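Local coordinates for ABC-type amino acid transport system, periplasmic component (Caldanaerobacter subterraneus subsp. tengcongensis MB4, PDB 4YMX), which binds arginine as the extracytoplasmic substrate-binding component of an amino acid ABC transporter, probably delivering it to the membrane-embedded part, at residues 49-54 / 103-108; 85-90 / 171-176. All coordinates share one frame; numbering follows the deposited sequence.

Contact 1. Residues 49-54 / 103-108. With ARG (arginine), chain C.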
loop_
_atom_site.group_PDB
_atom_site.type_symbol
_atom_site.label_atom_id
_atom_site.label_comp_id
_atom_site.label_asym_id
_atom_site.label_seq_id
_atom_site.Cartn_x
_atom_site.Cartn_y
_atom_site.Cartn_z
ATOM N N PRO A 49 6.239 -5.383 -1.005
ATOM C CA PRO A 49 6.298 -6.506 -0.065
ATOM C C PRO A 49 5.343 -6.405 1.124
ATOM O O PRO A 49 5.511 -7.164 2.088
ATOM C CB PRO A 49 7.738 -6.430 0.441
ATOM C CG PRO A 49 7.991 -4.956 0.485
ATOM C CD PRO A 49 7.312 -4.403 -0.745
ATOM N N PHE A 50 4.359 -5.512 1.059
ATOM C CA PHE A 50 3.400 -5.355 2.155
ATOM C C PHE A 50 2.363 -6.454 2.174
ATOM O O PHE A 50 2.095 -7.057 3.214
ATOM C CB PHE A 50 2.723 -3.982 2.080
ATOM C CG PHE A 50 3.676 -2.846 2.277
ATOM C CD1 PHE A 50 3.928 -2.344 3.546
ATOM C CD2 PHE A 50 4.367 -2.304 1.198
ATOM C CE1 PHE A 50 4.837 -1.311 3.739
ATOM C CE2 PHE A 50 5.277 -1.265 1.387
ATOM C CZ PHE A 50 5.509 -0.773 2.657
ATOM N N GLU A 51 1.747 -6.700 1.021
ATOM C CA GLU A 51 0.803 -7.794 0.865
ATOM C C GLU A 51 0.758 -8.200 -0.589
ATOM O O GLU A 51 0.627 -7.354 -1.488
ATOM C CB GLU A 51 -0.603 -7.412 1.338
ATOM C CG GLU A 51 -1.097 -6.090 0.784
ATOM C CD GLU A 51 -0.816 -4.953 1.713
ATOM O OE1 GLU A 51 -0.692 -5.230 2.933
ATOM O OE2 GLU A 51 -0.737 -3.803 1.249
ATOM N N PHE A 52 0.886 -9.498 -0.825
ATOM C CA PHE A 52 0.842 -10.030 -2.171
ATOM C C PHE A 52 0.556 -11.520 -2.130
ATOM O O PHE A 52 0.663 -12.151 -1.078
ATOM C CB PHE A 52 2.157 -9.743 -2.914
ATOM C CG PHE A 52 3.373 -10.392 -2.299
ATOM C CD1 PHE A 52 3.867 -11.582 -2.820
ATOM C CD2 PHE A 52 4.035 -9.810 -1.225
ATOM C CE1 PHE A 52 4.995 -12.187 -2.281
ATOM C CE2 PHE A 52 5.165 -10.411 -0.670
ATOM C CZ PHE A 52 5.643 -11.612 -1.211
ATOM N N HIS A 53 0.176 -12.073 -3.274
ATOM C CA HIS A 53 -0.041 -13.511 -3.380
ATOM C C HIS A 53 1.245 -14.221 -3.753
ATOM O O HIS A 53 1.832 -13.965 -4.808
ATOM C CB HIS A 53 -1.131 -13.812 -4.405
ATOM C CG HIS A 53 -2.502 -13.464 -3.935
ATOM N ND1 HIS A 53 -3.382 -14.404 -3.437
ATOM C CD2 HIS A 53 -3.152 -12.274 -3.860
ATOM C CE1 HIS A 53 -4.509 -13.813 -3.087
ATOM N NE2 HIS A 53 -4.391 -12.516 -3.331
ATOM N N LYS A 54 1.699 -15.087 -2.855
ATOM C CA LYS A 54 2.824 -15.966 -3.122
ATOM C C LYS A 54 2.214 -17.292 -3.544
ATOM O O LYS A 54 1.576 -17.988 -2.740
ATOM C CB LYS A 54 3.686 -16.133 -1.872
ATOM C CG LYS A 54 4.897 -17.028 -2.060
ATOM C CD LYS A 54 5.708 -17.100 -0.776
ATOM C CE LYS A 54 6.931 -17.973 -0.951
ATOM N NZ LYS A 54 7.493 -18.413 0.358
ATOM N N VAL A 103 -8.059 -2.898 8.636
ATOM C CA VAL A 103 -7.425 -2.861 7.330
ATOM C C VAL A 103 -5.936 -2.632 7.524
ATOM O O VAL A 103 -5.520 -1.712 8.232
ATOM C CB VAL A 103 -8.011 -1.746 6.438
ATOM C CG1 VAL A 103 -7.115 -1.492 5.226
ATOM C CG2 VAL A 103 -9.437 -2.088 6.012
ATOM N N ILE A 104 -5.131 -3.496 6.915
ATOM C CA ILE A 104 -3.696 -3.279 6.842
ATOM C C ILE A 104 -3.343 -3.428 5.371
ATOM O O ILE A 104 -3.472 -4.510 4.806
ATOM C CB ILE A 104 -2.899 -4.275 7.703
ATOM C CG1 ILE A 104 -3.591 -4.500 9.056
ATOM C CG2 ILE A 104 -1.497 -3.741 7.919
ATOM C CD1 ILE A 104 -2.744 -5.294 10.059
ATOM N N ALA A 105 -2.944 -2.329 4.740
ATOM C CA ALA A 105 -2.740 -2.322 3.294
ATOM C C ALA A 105 -1.815 -1.193 2.857
ATOM O O ALA A 105 -2.102 -0.468 1.897
ATOM C CB ALA A 105 -4.091 -2.202 2.575
ATOM N N GLY A 106 -0.713 -1.018 3.580
ATOM C CA GLY A 106 0.188 0.092 3.326
ATOM C C GLY A 106 -0.569 1.409 3.274
ATOM O O GLY A 106 -0.299 2.279 2.434
ATOM N N MET A 107 -1.543 1.552 4.173
ATOM C CA MET A 107 -2.518 2.626 4.076
ATOM C C MET A 107 -2.110 3.856 4.871
ATOM O O MET A 107 -1.830 3.783 6.071
ATOM C CB MET A 107 -3.890 2.137 4.529
ATOM C CG MET A 107 -4.933 3.240 4.472
ATOM S SD MET A 107 -6.599 2.723 4.913
ATOM C CE MET A 107 -7.060 1.804 3.439
ATOM N N THR A 108 -2.096 4.996 4.192
ATOM C CA THR A 108 -1.655 6.241 4.808
ATOM C C THR A 108 -2.760 6.862 5.662
ATOM O O THR A 108 -3.894 6.988 5.211
ATOM C CB THR A 108 -1.188 7.230 3.739
ATOM O OG1 THR A 108 -0.113 6.642 2.996
ATOM C CG2 THR A 108 -0.707 8.534 4.371
HETATM N N ARG C . -0.165 4.423 0.650
HETATM C CA ARG C . -1.154 4.714 -0.421
HETATM C C ARG C . -2.500 5.083 0.177
HETATM O O ARG C . -2.702 4.973 1.385
HETATM C CB ARG C . -1.308 3.506 -1.345
HETATM C CG ARG C . -1.660 2.219 -0.624
HETATM C CD ARG C . -2.069 1.125 -1.598
HETATM N NE ARG C . -2.086 -0.177 -0.947
HETATM C CZ ARG C . -2.401 -1.316 -1.551
HETATM N NH1 ARG C . -2.738 -1.334 -2.829
HETATM N NH2 ARG C . -2.384 -2.442 -0.863
HETATM O OXT ARG C . -3.408 5.500 -0.540
#
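The backbones of 49-54 and 103-108 come closest at Phe-50 and Gly-106, CA to CA 6.4 Å, where the chain at Phe-50 faces the loop that follows strand 102-103. Glu-51 carries most of the contact. Its CG sits between the backbone N and the carbonyl carbon (chi1 49°) and the chain bends at chi2, which turns the carboxylate back onto the loop. There OE2 lies against the backbone of Ala-105, 3.2 Å from its CA, while Thr-43 of strand 38-43 touches both Glu-51 and Ala-105. The second oxygen, OE1, is near Asp-66, a like charge that would probably raise the proton affinity of one of the two acids. Phe-50 brings its CD1 to 4.5 Å from Gly-106 CA, an oblique approach to the ring; the Phe-50 ring also meets that of Phe-258. Gly-106 has positive phi (51°), and its N is hydrogen-bonded to Asp-66 OD2.

The two segments are joined chiefly through the bound arginine. Its NH2 donates to Glu-51 OE2 at 3.0 Å, and its NE to Ala-105 O at 2.9 Å, so one segment supplies a carboxylate and the other a carbonyl to the same guanidinium. At the far end, the ligand N is held by Gly-106 O at 2.8 Å and by Thr-108 OG1 at 3.2 Å. Thr-108 N in turn gives a nearly straight bond (172°) to the ligand O, and Arg-113 and Thr-156 add further hydrogen bonds to the ligand. Phe-50 and Glu-51 pair together opposite the single residue Phe-47, forming a classic beta bulge. Glu-51, Ala-105, Gly-106 and Thr-108 line the amino acid pocket of a family 3 solute-binding protein, reading the side chain and the alpha-amino and carboxylate groups of its substrate.

Contact 2. Residues 85-90 / 171-176. With ARG (arginine), chain C.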
loop_
_atom_site.group_PDB
_atom_site.type_symbol
_atom_site.label_atom_id
_atom_site.label_comp_id
_atom_site.label_asym_id
_atom_site.label_seq_id
_atom_site.Cartn_x
_atom_site.Cartn_y
_atom_site.Cartn_z
ATOM N N ASP A 85 -9.212 -10.302 0.465
ATOM C CA ASP A 85 -8.529 -9.527 -0.571
ATOM C C ASP A 85 -9.571 -8.810 -1.426
ATOM O O ASP A 85 -10.538 -9.423 -1.907
ATOM C CB ASP A 85 -7.661 -10.457 -1.416
ATOM C CG ASP A 85 -6.753 -9.722 -2.376
ATOM O OD1 ASP A 85 -6.176 -10.397 -3.251
ATOM O OD2 ASP A 85 -6.604 -8.488 -2.273
ATOM N N MET A 86 -9.416 -7.497 -1.559
ATOM C CA MET A 86 -10.335 -6.688 -2.344
ATOM C C MET A 86 -9.601 -5.489 -2.941
ATOM O O MET A 86 -8.481 -5.160 -2.524
ATOM C CB MET A 86 -11.502 -6.210 -1.472
ATOM C CG MET A 86 -11.089 -5.216 -0.395
ATOM S SD MET A 86 -12.425 -4.822 0.747
ATOM C CE MET A 86 -12.487 -6.327 1.696
ATOM N N ASP A 87 -10.238 -4.838 -3.909
ATOM C CA ASP A 87 -9.702 -3.607 -4.475
ATOM C C ASP A 87 -9.440 -2.596 -3.368
ATOM O O ASP A 87 -10.249 -2.466 -2.451
ATOM C CB ASP A 87 -10.682 -3.008 -5.487
ATOM C CG ASP A 87 -10.880 -3.881 -6.714
ATOM O OD1 ASP A 87 -9.988 -4.684 -7.055
ATOM O OD2 ASP A 87 -11.942 -3.743 -7.353
ATOM N N PHE A 88 -8.299 -1.915 -3.430
ATOM C CA PHE A 88 -7.933 -0.965 -2.375
ATOM C C PHE A 88 -9.048 0.040 -2.073
ATOM O O PHE A 88 -9.341 0.342 -0.907
ATOM C CB PHE A 88 -6.645 -0.222 -2.732
ATOM C CG PHE A 88 -6.199 0.756 -1.672
ATOM C CD1 PHE A 88 -5.402 0.345 -0.610
ATOM C CD2 PHE A 88 -6.588 2.089 -1.730
ATOM C CE1 PHE A 88 -5.001 1.250 0.374
ATOM C CE2 PHE A 88 -6.188 2.990 -0.762
ATOM C CZ PHE A 88 -5.378 2.573 0.288
ATOM N N LYS A 89 -9.692 0.536 -3.128
ATOM C CA LYS A 89 -10.761 1.521 -2.987
ATOM C C LYS A 89 -11.951 1.049 -2.132
ATOM O O LYS A 89 -12.695 1.879 -1.601
ATOM C CB LYS A 89 -11.266 1.944 -4.374
ATOM C CG LYS A 89 -12.013 0.842 -5.102
ATOM C CD LYS A 89 -12.366 1.252 -6.523
ATOM C CE LYS A 89 -13.291 0.222 -7.145
ATOM N NZ LYS A 89 -13.635 0.579 -8.559
ATOM N N GLY A 90 -12.121 -0.265 -1.997
ATOM C CA GLY A 90 -13.209 -0.805 -1.205
ATOM C C GLY A 90 -12.871 -1.010 0.259
ATOM O O GLY A 90 -13.746 -1.370 1.045
ATOM N N GLN A 171 -7.087 5.400 -14.284
ATOM C CA GLN A 171 -7.422 4.940 -12.941
ATOM C C GLN A 171 -7.655 3.442 -12.910
ATOM O O GLN A 171 -8.502 2.921 -13.642
ATOM C CB GLN A 171 -8.655 5.695 -12.437
ATOM C CG GLN A 171 -8.353 7.170 -12.205
ATOM C CD GLN A 171 -9.590 8.026 -12.087
ATOM O OE1 GLN A 171 -10.297 8.255 -13.067
ATOM N NE2 GLN A 171 -9.854 8.517 -10.884
ATOM N N LEU A 172 -6.905 2.750 -12.056
ATOM C CA LEU A 172 -6.978 1.290 -11.969
ATOM C C LEU A 172 -7.384 0.816 -10.574
ATOM O O LEU A 172 -7.015 1.421 -9.564
ATOM C CB LEU A 172 -5.611 0.678 -12.317
ATOM C CG LEU A 172 -5.160 0.638 -13.785
ATOM C CD1 LEU A 172 -6.187 -0.082 -14.659
ATOM C CD2 LEU A 172 -4.847 2.031 -14.337
ATOM N N ASN A 173 -8.113 -0.293 -10.521
ATOM C CA ASN A 173 -8.414 -0.930 -9.246
ATOM C C ASN A 173 -7.176 -1.484 -8.557
ATOM O O ASN A 173 -7.021 -1.333 -7.350
ATOM C CB ASN A 173 -9.420 -2.064 -9.439
ATOM C CG ASN A 173 -10.794 -1.563 -9.805
ATOM O OD1 ASN A 173 -11.165 -0.438 -9.468
ATOM N ND2 ASN A 173 -11.557 -2.395 -10.501
ATOM N N ARG A 174 -6.312 -2.133 -9.335
ATOM C CA ARG A 174 -5.170 -2.874 -8.802
ATOM C C ARG A 174 -3.858 -2.418 -9.422
ATOM O O ARG A 174 -3.770 -2.139 -10.625
ATOM C CB ARG A 174 -5.352 -4.377 -9.047
ATOM C CG ARG A 174 -6.618 -4.948 -8.424
ATOM C CD ARG A 174 -6.433 -5.174 -6.938
ATOM N NE ARG A 174 -5.796 -6.465 -6.667
ATOM C CZ ARG A 174 -5.896 -7.132 -5.519
ATOM N NH1 ARG A 174 -6.596 -6.635 -4.513
ATOM N NH2 ARG A 174 -5.295 -8.303 -5.382
ATOM N N VAL A 175 -2.833 -2.364 -8.583
ATOM C CA VAL A 175 -1.516 -1.899 -8.997
ATOM C C VAL A 175 -0.932 -2.757 -10.114
ATOM O O VAL A 175 -0.228 -2.249 -10.993
ATOM C CB VAL A 175 -0.557 -1.860 -7.785
ATOM C CG1 VAL A 175 0.859 -1.502 -8.218
ATOM C CG2 VAL A 175 -1.068 -0.857 -6.760
ATOM N N SER A 176 -1.221 -4.056 -10.092
ATOM C CA SER A 176 -0.686 -4.952 -11.107
ATOM C C SER A 176 -1.084 -4.514 -12.522
ATOM O O SER A 176 -0.302 -4.643 -13.458
ATOM C CB SER A 176 -1.129 -6.387 -10.838
ATOM O OG SER A 176 -2.539 -6.444 -10.697
HETATM N N ARG C . -0.165 4.423 0.650
HETATM C CA ARG C . -1.154 4.714 -0.421
HETATM C C ARG C . -2.500 5.083 0.177
HETATM O O ARG C . -2.702 4.973 1.385
HETATM C CB ARG C . -1.308 3.506 -1.345
HETATM C CG ARG C . -1.660 2.219 -0.624
HETATM C CD ARG C . -2.069 1.125 -1.598
HETATM N NE ARG C . -2.086 -0.177 -0.947
HETATM C CZ ARG C . -2.401 -1.316 -1.551
HETATM N NH1 ARG C . -2.738 -1.334 -2.829
HETATM N NH2 ARG C . -2.384 -2.442 -0.863
HETATM O OXT ARG C . -3.408 5.500 -0.540
HETATM O O HOH W 1 -10.460 -5.191 -10.194
HETATM O O HOH W 2 -8.494 0.648 -5.806
#
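Arg-174 starts with CG opposite its carbonyl carbon (chi1 -59°) and then folds at chi2 and chi3, swinging the guanidinium across to Asp-85, whose own CG lies anti to N (chi1 -171°). The result is an end-on salt bridge, one nitrogen to each oxygen. Arg-174 NH1 reaches Asp-85 OD2 at 2.9 Å, close to the guanidinium plane, and Arg-174 NH2 reaches Asp-85 OD1 at 3.1 Å, somewhat tilted from it. His-53 also holds Asp-85 OD1 and Ala-45 N holds OD2, so each oxygen has a further partner beyond the guanidinium.

Asp-87 lays its carboxylate against the Asn-173 amide, the planes stacked 25° apart, and Asp-87 OD1 rests 3.6 Å from Arg-174 CD. Water 1 joins that OD1 to Asn-173 ND2, while Lys-89, its chain extended beyond CG, donates from NZ to Asn-173 OD1 at 2.8 Å. A second water links Lys-89 N with Asn-173 O, which also accepts from Gln-152. Phe-88 turns the other way: one face of its ring covers the ligand, with CD1 3.4 Å from the arginine NE.

The contact joins the loop between strand 80-85 and helix 91-96 to the turn between strand 168-172 and helix 175-183, largely at the surface, with Met-86 packed on helix 91-96 and Leu-172 on helix 175-183.

Overall arrangement
The centres of contacts 1 and 2 lie about 11 Å apart, and both touch the bound arginine. Along the chain their segments alternate: 49-54, 85-90, 103-108, then 171-176. Strands 80-85 and 102-103, which lead into 85-90 and 103-108, belong to one five-stranded mixed sheet, whereas strand 168-172 edges another. Contact 1 thus stays on the first sheet's side of the ligand, while contact 2 bridges to the second sheet's side, consistent with the closed, ligand-bound state of a two-lobed periplasmic binding protein. The contacts also meet directly: Met-107 CE packs on Phe-88 CZ at 3.7 Å, and the His-53 and Asp-85 side chains tie 49-54 to 85-90.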